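Local coordinates for prolyl-ACP dehydrogenase (Oscillatoria sp., PDB 4IRN), which probably uses FAD to oxidise a prolyl group carried on an acyl carrier protein, a step in the biosynthesis of the cyanotoxin anatoxin-a, at residues A126-W129 against A130-P134; H274-E277 against W278-F282; Y380-T384 against E385-E389. All blocks are in the same frame, centred on the assembly; numbering follows the deposited sequence.

Contact 1: residues A126-W129 against A130-P134; sequences AHIW and ACEMP
A Met-aromatic contact joins Met133 to Trp129 inside helix 118-138, one turn apart. The two side chains run side by side in the same direction. Met133 CG rests 3.6 Å from Trp129 CE3, at the benzo part of the indole. Met133 SD lies 5.4 Å from the centre of the six-membered ring of Trp129, oblique to it. Ile128 CG2 packs over one face of the indole, and Trp129 NE1 bonds to Asn125 OD1. The helix is widened here by a pi-type turn. Glu132 N bonds to His127 O at 3.1 Å, and Met133 N to Ile128 O at 3.0 Å. Both carbonyls are therefore met by an N-H five residues on, nearly along the C=O axis. Pro134 follows at a kink, because its ring nitrogen has no hydrogen to give. The wide turn also pairs His127 with Glu132. His127 CG is anti to the backbone N (chi1 170°), which puts the ring beside the carbonyl carbon, close to the Glu132 carboxylate. His127 NE2 makes a weak bond to Glu132 OE2, 3.1 Å long and bent to 123°. The same nitrogen has a second weak partner, Leu151 O. The stronger partner of the histidine is Ala158 N, bonded to ND1.

Contact 2: residues H274-E277 against W278-F282; sequences HSME and WERGF
Helix 268-282, the first helix of the C-terminal domain of this acyl-CoA dehydrogenase fold, carries an offset edge-to-face aromatic pair between His274 and Trp278. The two residues are one turn apart and point the same way. The pyrrole edge of Trp278 is turned toward the face of His274, with CD1 over the imidazole. The imidazole and the five-membered ring have centres 4.5 Å apart and planes at 62°. The spacing of four puts both residues on one side of the helix. His274 CG is anti to its own backbone N (chi1 177°), whereas Trp278 CG is anti to its carbonyl carbon (chi1 -66°), and these torsions bring the rings together. Phe138 meets His274 in a second edge-to-face contact, and Lys343 of helix 316-344 touches both residues. The backbone bonds of this turn vary. That of Trp278 N to His274 O is weak, while Glu279 N bonds to Ser275 O at 2.9 Å, and Arg280 N to Met276 O at 3.0 Å. Around the helix from the ring pair, Met276 crosses the extended chain of Arg280. The bent methionine places Met276 SD 3.7 Å from Glu279 OE1, a contact without a bond. Glu279 OE2 instead bonds to Ser400 OG. Arg280 is held by its polar end: NE bonds to Ser400 O and NH1 to Ser354 OG. Two bonds from different nitrogens should limit rotation of the guanidinium. Met276 CB sits over one face of that group, toward its rim, 4.1 Å from Arg280 NE. Met276 CE lies 4.0 Å from Arg280 NH2.

Contact 3: residues Y380-T384 against E385-E389; sequences YLTNT and ELERE
Glu387 reaches back from the first turn of its helix to Thr382, and the two side chains cross at an angle. Glu387 OE2 lies 3.9 Å from Thr382 OG1, in van der Waals contact. A water joins the same two residues, donating to Thr382 O and, at 2.8 Å, to Glu387 OE2. A second water links the backbones. It donates to Leu381 O at 3.0 Å and accepts from Glu387 N at 2.8 Å. Glu387 CG lies between its backbone N and carbonyl carbon (chi1 66°), and a bend at chi2 brings the carboxylate over to Thr382. Thr384 CG2 touches Leu386 CD1 at 4.0 Å. Between the two sides, Glu385 N bonds to Thr382 O at 3.2 Å, closing a 3-10 turn. Glu385 itself has a positive phi (74°), so the chain turns there. Further out, Glu387 OE1 forms a salt bridge with Arg391 of the same chain, which should steady the carboxylate. Thr384 OG1 bonds to Tyr378 O, and Tyr380 OH bonds to Arg391 O of the second subunit. The whole is a turn feeding helix 386-395, with Glu385 at the N-cap and a water serving the N-H of Glu387 in the first turn.

In the fold
Contacts 1 and 2 lie in different domains, the N-terminal and the C-terminal, yet their centres are only 9 Å apart and their helices touch. Trp129 CZ3 meets Trp278 CE3 at 3.4 Å, Met133 CE meets Trp278 CE2 at 3.6 Å, and Phe282 packs on the Trp129 ring. Together they join the N-terminal helices to the C-terminal ones. Both lie near bound FAD: the side chains of Ala126 and Met276 are each about 6 Å from it, and Ala130 and Ser275 both approach the FAD-binding His160. Contact 3 stands apart, about 31 Å from contact 1 and 30 Å from contact 2, centre to centre. Its Leu381 side chain is about 7 Å from a bound FAD and about 6 Å from that of Ala377, which belongs to a separate FAD pocket with His305. It also borders the second subunit.

Contact 1: residues A126-W129 against A130-P134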
loop_
_atom_site.group_PDB
_atom_site.type_symbol
_atom_site.label_atom_id
_atom_site.label_comp_id
_atom_site.label_asym_id
_atom_site.label_seq_id
_atom_site.Cartn_x
_atom_site.Cartn_y
_atom_site.Cartn_z
ATOM N N ALA A 126 15.805 -18.137 -19.811
ATOM C CA ALA A 126 17.076 -17.445 -19.946
ATOM C C ALA A 126 17.744 -17.855 -21.250
ATOM O O ALA A 126 18.277 -17.008 -21.946
ATOM C CB ALA A 126 17.970 -17.790 -18.770
ATOM N N HIS A 127 17.710 -19.147 -21.557
ATOM C CA HIS A 127 18.256 -19.797 -22.746
ATOM C C HIS A 127 17.491 -19.370 -24.018
ATOM O O HIS A 127 18.120 -19.007 -25.010
ATOM C CB HIS A 127 18.232 -21.324 -22.539
ATOM C CG HIS A 127 18.552 -22.148 -23.755
ATOM N ND1 HIS A 127 19.832 -22.593 -24.007
ATOM C CD2 HIS A 127 17.732 -22.606 -24.730
ATOM C CE1 HIS A 127 19.752 -23.287 -25.129
ATOM N NE2 HIS A 127 18.508 -23.322 -25.598
ATOM N N ILE A 128 16.150 -19.379 -23.975
ATOM C CA ILE A 128 15.301 -18.990 -25.103
ATOM C C ILE A 128 15.355 -17.497 -25.451
ATOM O O ILE A 128 15.728 -17.136 -26.565
ATOM C CB ILE A 128 13.833 -19.460 -24.899
ATOM C CG1 ILE A 128 13.745 -20.989 -24.793
ATOM C CG2 ILE A 128 12.935 -18.967 -26.026
ATOM C CD1 ILE A 128 12.567 -21.496 -23.937
ATOM N N TRP A 129 14.941 -16.644 -24.501
ATOM C CA TRP A 129 14.814 -15.197 -24.688
ATOM C C TRP A 129 16.083 -14.365 -24.687
ATOM O O TRP A 129 16.158 -13.409 -25.463
ATOM C CB TRP A 129 13.729 -14.593 -23.783
ATOM C CG TRP A 129 12.456 -15.393 -23.751
ATOM C CD1 TRP A 129 11.993 -16.147 -22.716
ATOM C CD2 TRP A 129 11.534 -15.585 -24.831
ATOM N NE1 TRP A 129 10.822 -16.769 -23.070
ATOM C CE2 TRP A 129 10.521 -16.450 -24.368
ATOM C CE3 TRP A 129 11.450 -15.091 -26.147
ATOM C CZ2 TRP A 129 9.435 -16.832 -25.171
ATOM C CZ3 TRP A 129 10.383 -15.483 -26.948
ATOM C CH2 TRP A 129 9.393 -16.345 -26.461
ATOM N N ALA A 130 17.071 -14.700 -23.836
ATOM C CA ALA A 130 18.310 -13.926 -23.758
ATOM C C ALA A 130 19.457 -14.443 -24.636
ATOM O O ALA A 130 20.472 -13.748 -24.775
ATOM C CB ALA A 130 18.760 -13.789 -22.312
ATOM N N CYS A 131 19.304 -15.646 -25.225
ATOM C CA CYS A 131 20.347 -16.246 -26.047
ATOM C C CYS A 131 19.895 -16.608 -27.458
ATOM O O CYS A 131 20.502 -16.125 -28.415
ATOM C CB CYS A 131 20.970 -17.437 -25.332
ATOM S SG CYS A 131 21.530 -17.078 -23.650
ATOM N N GLU A 132 18.853 -17.460 -27.593
ATOM C CA GLU A 132 18.339 -17.889 -28.901
ATOM C C GLU A 132 17.755 -16.729 -29.708
ATOM O O GLU A 132 18.037 -16.630 -30.904
ATOM C CB GLU A 132 17.295 -19.013 -28.770
ATOM C CG GLU A 132 17.822 -20.364 -28.307
ATOM C CD GLU A 132 16.789 -21.475 -28.259
ATOM O OE1 GLU A 132 15.582 -21.171 -28.170
ATOM O OE2 GLU A 132 17.187 -22.657 -28.275
ATOM N N MET A 133 16.936 -15.868 -29.061
ATOM C CA MET A 133 16.300 -14.712 -29.705
ATOM C C MET A 133 17.273 -13.666 -30.296
ATOM O O MET A 133 17.137 -13.382 -31.488
ATOM C CB MET A 133 15.238 -14.062 -28.817
ATOM C CG MET A 133 13.952 -14.856 -28.701
ATOM S SD MET A 133 13.207 -15.457 -30.241
ATOM C CE MET A 133 12.967 -13.935 -31.150
ATOM N N PRO A 134 18.269 -13.106 -29.543
ATOM C CA PRO A 134 19.217 -12.167 -30.174
ATOM C C PRO A 134 20.014 -12.798 -31.331
ATOM O O PRO A 134 20.321 -12.097 -32.301
ATOM C CB PRO A 134 20.134 -11.752 -29.020
ATOM C CG PRO A 134 20.009 -12.829 -28.022
ATOM C CD PRO A 134 18.602 -13.314 -28.119
#

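Contact 2: residues H274-E277 against W278-F282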
loop_
_atom_site.group_PDB
_atom_site.type_symbol
_atom_site.label_atom_id
_atom_site.label_comp_id
_atom_site.label_asym_id
_atom_site.label_seq_id
_atom_site.Cartn_x
_atom_site.Cartn_y
_atom_site.Cartn_z
ATOM N N HIS A 274 17.407 -5.299 -27.412
ATOM C CA HIS A 274 16.491 -6.220 -28.088
ATOM C C HIS A 274 16.311 -7.465 -27.205
ATOM O O HIS A 274 15.198 -7.954 -27.041
ATOM C CB HIS A 274 17.046 -6.601 -29.464
ATOM C CG HIS A 274 16.228 -7.601 -30.213
ATOM N ND1 HIS A 274 16.476 -8.961 -30.099
ATOM C CD2 HIS A 274 15.165 -7.418 -31.029
ATOM C CE1 HIS A 274 15.574 -9.556 -30.862
ATOM N NE2 HIS A 274 14.760 -8.671 -31.442
ATOM N N SER A 275 17.409 -7.915 -26.569
ATOM C CA SER A 275 17.449 -9.052 -25.649
ATOM C C SER A 275 16.579 -8.771 -24.405
ATOM O O SER A 275 15.856 -9.669 -23.973
ATOM C CB SER A 275 18.891 -9.384 -25.272
ATOM O OG SER A 275 18.979 -10.316 -24.208
ATOM N N MET A 276 16.586 -7.523 -23.889
ATOM C CA MET A 276 15.762 -7.088 -22.752
ATOM C C MET A 276 14.280 -7.004 -23.086
ATOM O O MET A 276 13.446 -7.159 -22.206
ATOM C CB MET A 276 16.264 -5.768 -22.158
ATOM C CG MET A 276 17.487 -5.910 -21.280
ATOM S SD MET A 276 17.405 -7.289 -20.119
ATOM C CE MET A 276 18.195 -6.564 -18.664
ATOM N N GLU A 277 13.940 -6.738 -24.353
ATOM C CA GLU A 277 12.542 -6.716 -24.800
ATOM C C GLU A 277 11.931 -8.129 -24.618
ATOM O O GLU A 277 10.901 -8.270 -23.961
ATOM C CB GLU A 277 12.462 -6.314 -26.274
ATOM C CG GLU A 277 11.914 -4.932 -26.512
ATOM C CD GLU A 277 12.088 -4.499 -27.948
ATOM O OE1 GLU A 277 13.139 -3.897 -28.265
ATOM O OE2 GLU A 277 11.177 -4.774 -28.760
ATOM N N TRP A 278 12.611 -9.172 -25.150
ATOM C CA TRP A 278 12.159 -10.560 -25.072
ATOM C C TRP A 278 12.243 -11.102 -23.664
ATOM O O TRP A 278 11.334 -11.822 -23.235
ATOM C CB TRP A 278 12.949 -11.456 -26.042
ATOM C CG TRP A 278 12.697 -11.142 -27.492
ATOM C CD1 TRP A 278 13.495 -10.413 -28.319
ATOM C CD2 TRP A 278 11.537 -11.492 -28.261
ATOM N NE1 TRP A 278 12.907 -10.287 -29.556
ATOM C CE2 TRP A 278 11.708 -10.945 -29.550
ATOM C CE3 TRP A 278 10.361 -12.204 -27.982
ATOM C CZ2 TRP A 278 10.757 -11.096 -30.561
ATOM C CZ3 TRP A 278 9.427 -12.376 -28.995
ATOM C CH2 TRP A 278 9.631 -11.825 -30.266
ATOM N N GLU A 279 13.325 -10.755 -22.938
ATOM C CA GLU A 279 13.547 -11.224 -21.571
ATOM C C GLU A 279 12.483 -10.699 -20.615
ATOM O O GLU A 279 11.708 -11.494 -20.089
ATOM C CB GLU A 279 14.949 -10.855 -21.088
ATOM C CG GLU A 279 15.489 -11.753 -19.987
ATOM C CD GLU A 279 16.855 -11.346 -19.463
ATOM O OE1 GLU A 279 17.730 -10.986 -20.284
ATOM O OE2 GLU A 279 17.055 -11.407 -18.228
ATOM N N ARG A 280 12.406 -9.371 -20.440
ATOM C CA ARG A 280 11.455 -8.704 -19.542
ATOM C C ARG A 280 10.006 -9.097 -19.783
ATOM O O ARG A 280 9.280 -9.352 -18.825
ATOM C CB ARG A 280 11.614 -7.170 -19.582
ATOM C CG ARG A 280 12.881 -6.685 -18.910
ATOM C CD ARG A 280 13.160 -5.239 -19.226
ATOM N NE ARG A 280 14.426 -4.806 -18.635
ATOM C CZ ARG A 280 14.879 -3.557 -18.659
ATOM N NH1 ARG A 280 14.174 -2.599 -19.246
ATOM N NH2 ARG A 280 16.031 -3.253 -18.081
ATOM N N GLY A 281 9.618 -9.178 -21.050
ATOM C CA GLY A 281 8.253 -9.504 -21.430
ATOM C C GLY A 281 7.856 -10.965 -21.349
ATOM O O GLY A 281 6.668 -11.255 -21.197
ATOM N N PHE A 282 8.825 -11.907 -21.480
ATOM C CA PHE A 282 8.503 -13.333 -21.526
ATOM C C PHE A 282 9.099 -14.275 -20.480
ATOM O O PHE A 282 8.639 -15.416 -20.379
ATOM C CB PHE A 282 8.640 -13.865 -22.962
ATOM C CG PHE A 282 7.844 -13.036 -23.944
ATOM C CD1 PHE A 282 6.460 -13.117 -23.983
ATOM C CD2 PHE A 282 8.473 -12.116 -24.772
ATOM C CE1 PHE A 282 5.727 -12.307 -24.838
ATOM C CE2 PHE A 282 7.735 -11.312 -25.632
ATOM C CZ PHE A 282 6.368 -11.412 -25.655
#

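Contact 3: residues Y380-T384 against E385-E389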
loop_
_atom_site.group_PDB
_atom_site.type_symbol
_atom_site.label_atom_id
_atom_site.label_comp_id
_atom_site.label_asym_id
_atom_site.label_seq_id
_atom_site.Cartn_x
_atom_site.Cartn_y
_atom_site.Cartn_z
ATOM N N TYR A 380 3.973 -22.050 6.360
ATOM C CA TYR A 380 5.359 -21.722 6.733
ATOM C C TYR A 380 6.268 -22.977 6.799
ATOM O O TYR A 380 7.496 -22.856 6.898
ATOM C CB TYR A 380 5.352 -20.956 8.083
ATOM C CG TYR A 380 6.654 -20.304 8.477
ATOM C CD1 TYR A 380 7.077 -19.124 7.873
ATOM C CD2 TYR A 380 7.453 -20.845 9.483
ATOM C CE1 TYR A 380 8.278 -18.512 8.237
ATOM C CE2 TYR A 380 8.661 -20.251 9.849
ATOM C CZ TYR A 380 9.067 -19.081 9.227
ATOM O OH TYR A 380 10.240 -18.485 9.617
ATOM N N LEU A 381 5.662 -24.174 6.718
ATOM C CA LEU A 381 6.369 -25.451 6.781
ATOM C C LEU A 381 6.976 -25.828 5.443
ATOM O O LEU A 381 6.348 -25.584 4.414
ATOM C CB LEU A 381 5.403 -26.555 7.265
ATOM C CG LEU A 381 4.739 -26.334 8.644
ATOM C CD1 LEU A 381 3.782 -27.452 8.979
ATOM C CD2 LEU A 381 5.779 -26.219 9.759
ATOM N N THR A 382 8.180 -26.443 5.451
ATOM C CA THR A 382 8.889 -26.887 4.239
ATOM C C THR A 382 8.067 -27.846 3.366
ATOM O O THR A 382 7.991 -27.648 2.156
ATOM C CB THR A 382 10.278 -27.481 4.604
ATOM O OG1 THR A 382 11.069 -26.491 5.257
ATOM C CG2 THR A 382 11.045 -28.004 3.393
ATOM N N ASN A 383 7.456 -28.872 3.982
ATOM C CA ASN A 383 6.678 -29.900 3.287
ATOM C C ASN A 383 5.384 -29.410 2.595
ATOM O O ASN A 383 4.840 -30.135 1.765
ATOM C CB ASN A 383 6.411 -31.094 4.202
ATOM C CG ASN A 383 7.619 -31.949 4.511
ATOM O OD1 ASN A 383 8.709 -31.784 3.946
ATOM N ND2 ASN A 383 7.431 -32.916 5.403
ATOM N N THR A 384 4.915 -28.186 2.912
ATOM C CA THR A 384 3.725 -27.558 2.313
ATOM C C THR A 384 4.045 -26.992 0.901
ATOM O O THR A 384 3.163 -26.925 0.054
ATOM C CB THR A 384 3.115 -26.545 3.307
ATOM O OG1 THR A 384 2.880 -27.197 4.550
ATOM C CG2 THR A 384 1.794 -25.955 2.828
ATOM N N GLU A 385 5.322 -26.607 0.678
ATOM C CA GLU A 385 5.930 -26.113 -0.568
ATOM C C GLU A 385 5.569 -24.688 -0.990
ATOM O O GLU A 385 6.113 -24.204 -1.989
ATOM C CB GLU A 385 5.777 -27.101 -1.746
ATOM C CG GLU A 385 6.315 -28.508 -1.483
ATOM C CD GLU A 385 5.643 -29.599 -2.287
ATOM O OE1 GLU A 385 4.412 -29.778 -2.127
ATOM O OE2 GLU A 385 6.357 -30.329 -3.009
ATOM N N LEU A 386 4.685 -24.002 -0.231
ATOM C CA LEU A 386 4.285 -22.618 -0.537
ATOM C C LEU A 386 5.420 -21.646 -0.246
ATOM O O LEU A 386 5.522 -20.597 -0.888
ATOM C CB LEU A 386 3.017 -22.215 0.238
ATOM C CG LEU A 386 1.727 -22.943 -0.121
ATOM C CD1 LEU A 386 0.680 -22.679 0.898
ATOM C CD2 LEU A 386 1.224 -22.556 -1.498
ATOM N N GLU A 387 6.270 -22.009 0.746
ATOM C CA GLU A 387 7.414 -21.219 1.181
ATOM C C GLU A 387 8.457 -21.094 0.054
ATOM O O GLU A 387 8.951 -19.994 -0.201
ATOM C CB GLU A 387 8.000 -21.774 2.504
ATOM C CG GLU A 387 8.643 -23.159 2.448
ATOM C CD GLU A 387 10.161 -23.168 2.416
ATOM O OE1 GLU A 387 10.769 -22.121 2.733
ATOM O OE2 GLU A 387 10.749 -24.221 2.076
ATOM N N ARG A 388 8.741 -22.212 -0.661
ATOM C CA ARG A 388 9.674 -22.268 -1.787
ATOM C C ARG A 388 9.183 -21.330 -2.906
ATOM O O ARG A 388 9.993 -20.596 -3.483
ATOM C CB ARG A 388 9.807 -23.703 -2.304
ATOM C CG ARG A 388 10.710 -23.845 -3.532
ATOM C CD ARG A 388 10.881 -25.279 -4.003
ATOM N NE ARG A 388 9.630 -25.878 -4.481
ATOM C CZ ARG A 388 9.004 -26.883 -3.879
ATOM N NH1 ARG A 388 9.505 -27.420 -2.775
ATOM N NH2 ARG A 388 7.879 -27.368 -4.384
ATOM N N GLU A 389 7.854 -21.338 -3.183
ATOM C CA GLU A 389 7.216 -20.491 -4.187
ATOM C C GLU A 389 7.586 -19.022 -3.973
ATOM O O GLU A 389 7.990 -18.365 -4.937
ATOM C CB GLU A 389 5.682 -20.680 -4.193
ATOM C CG GLU A 389 5.201 -22.082 -4.552
ATOM C CD GLU A 389 5.502 -22.594 -5.953
ATOM O OE1 GLU A 389 5.758 -21.767 -6.858
ATOM O OE2 GLU A 389 5.486 -23.832 -6.146
HETATM O O HOH W 1 5.000 -23.695 2.571
HETATM O O HOH W 2 8.953 -25.812 0.683
#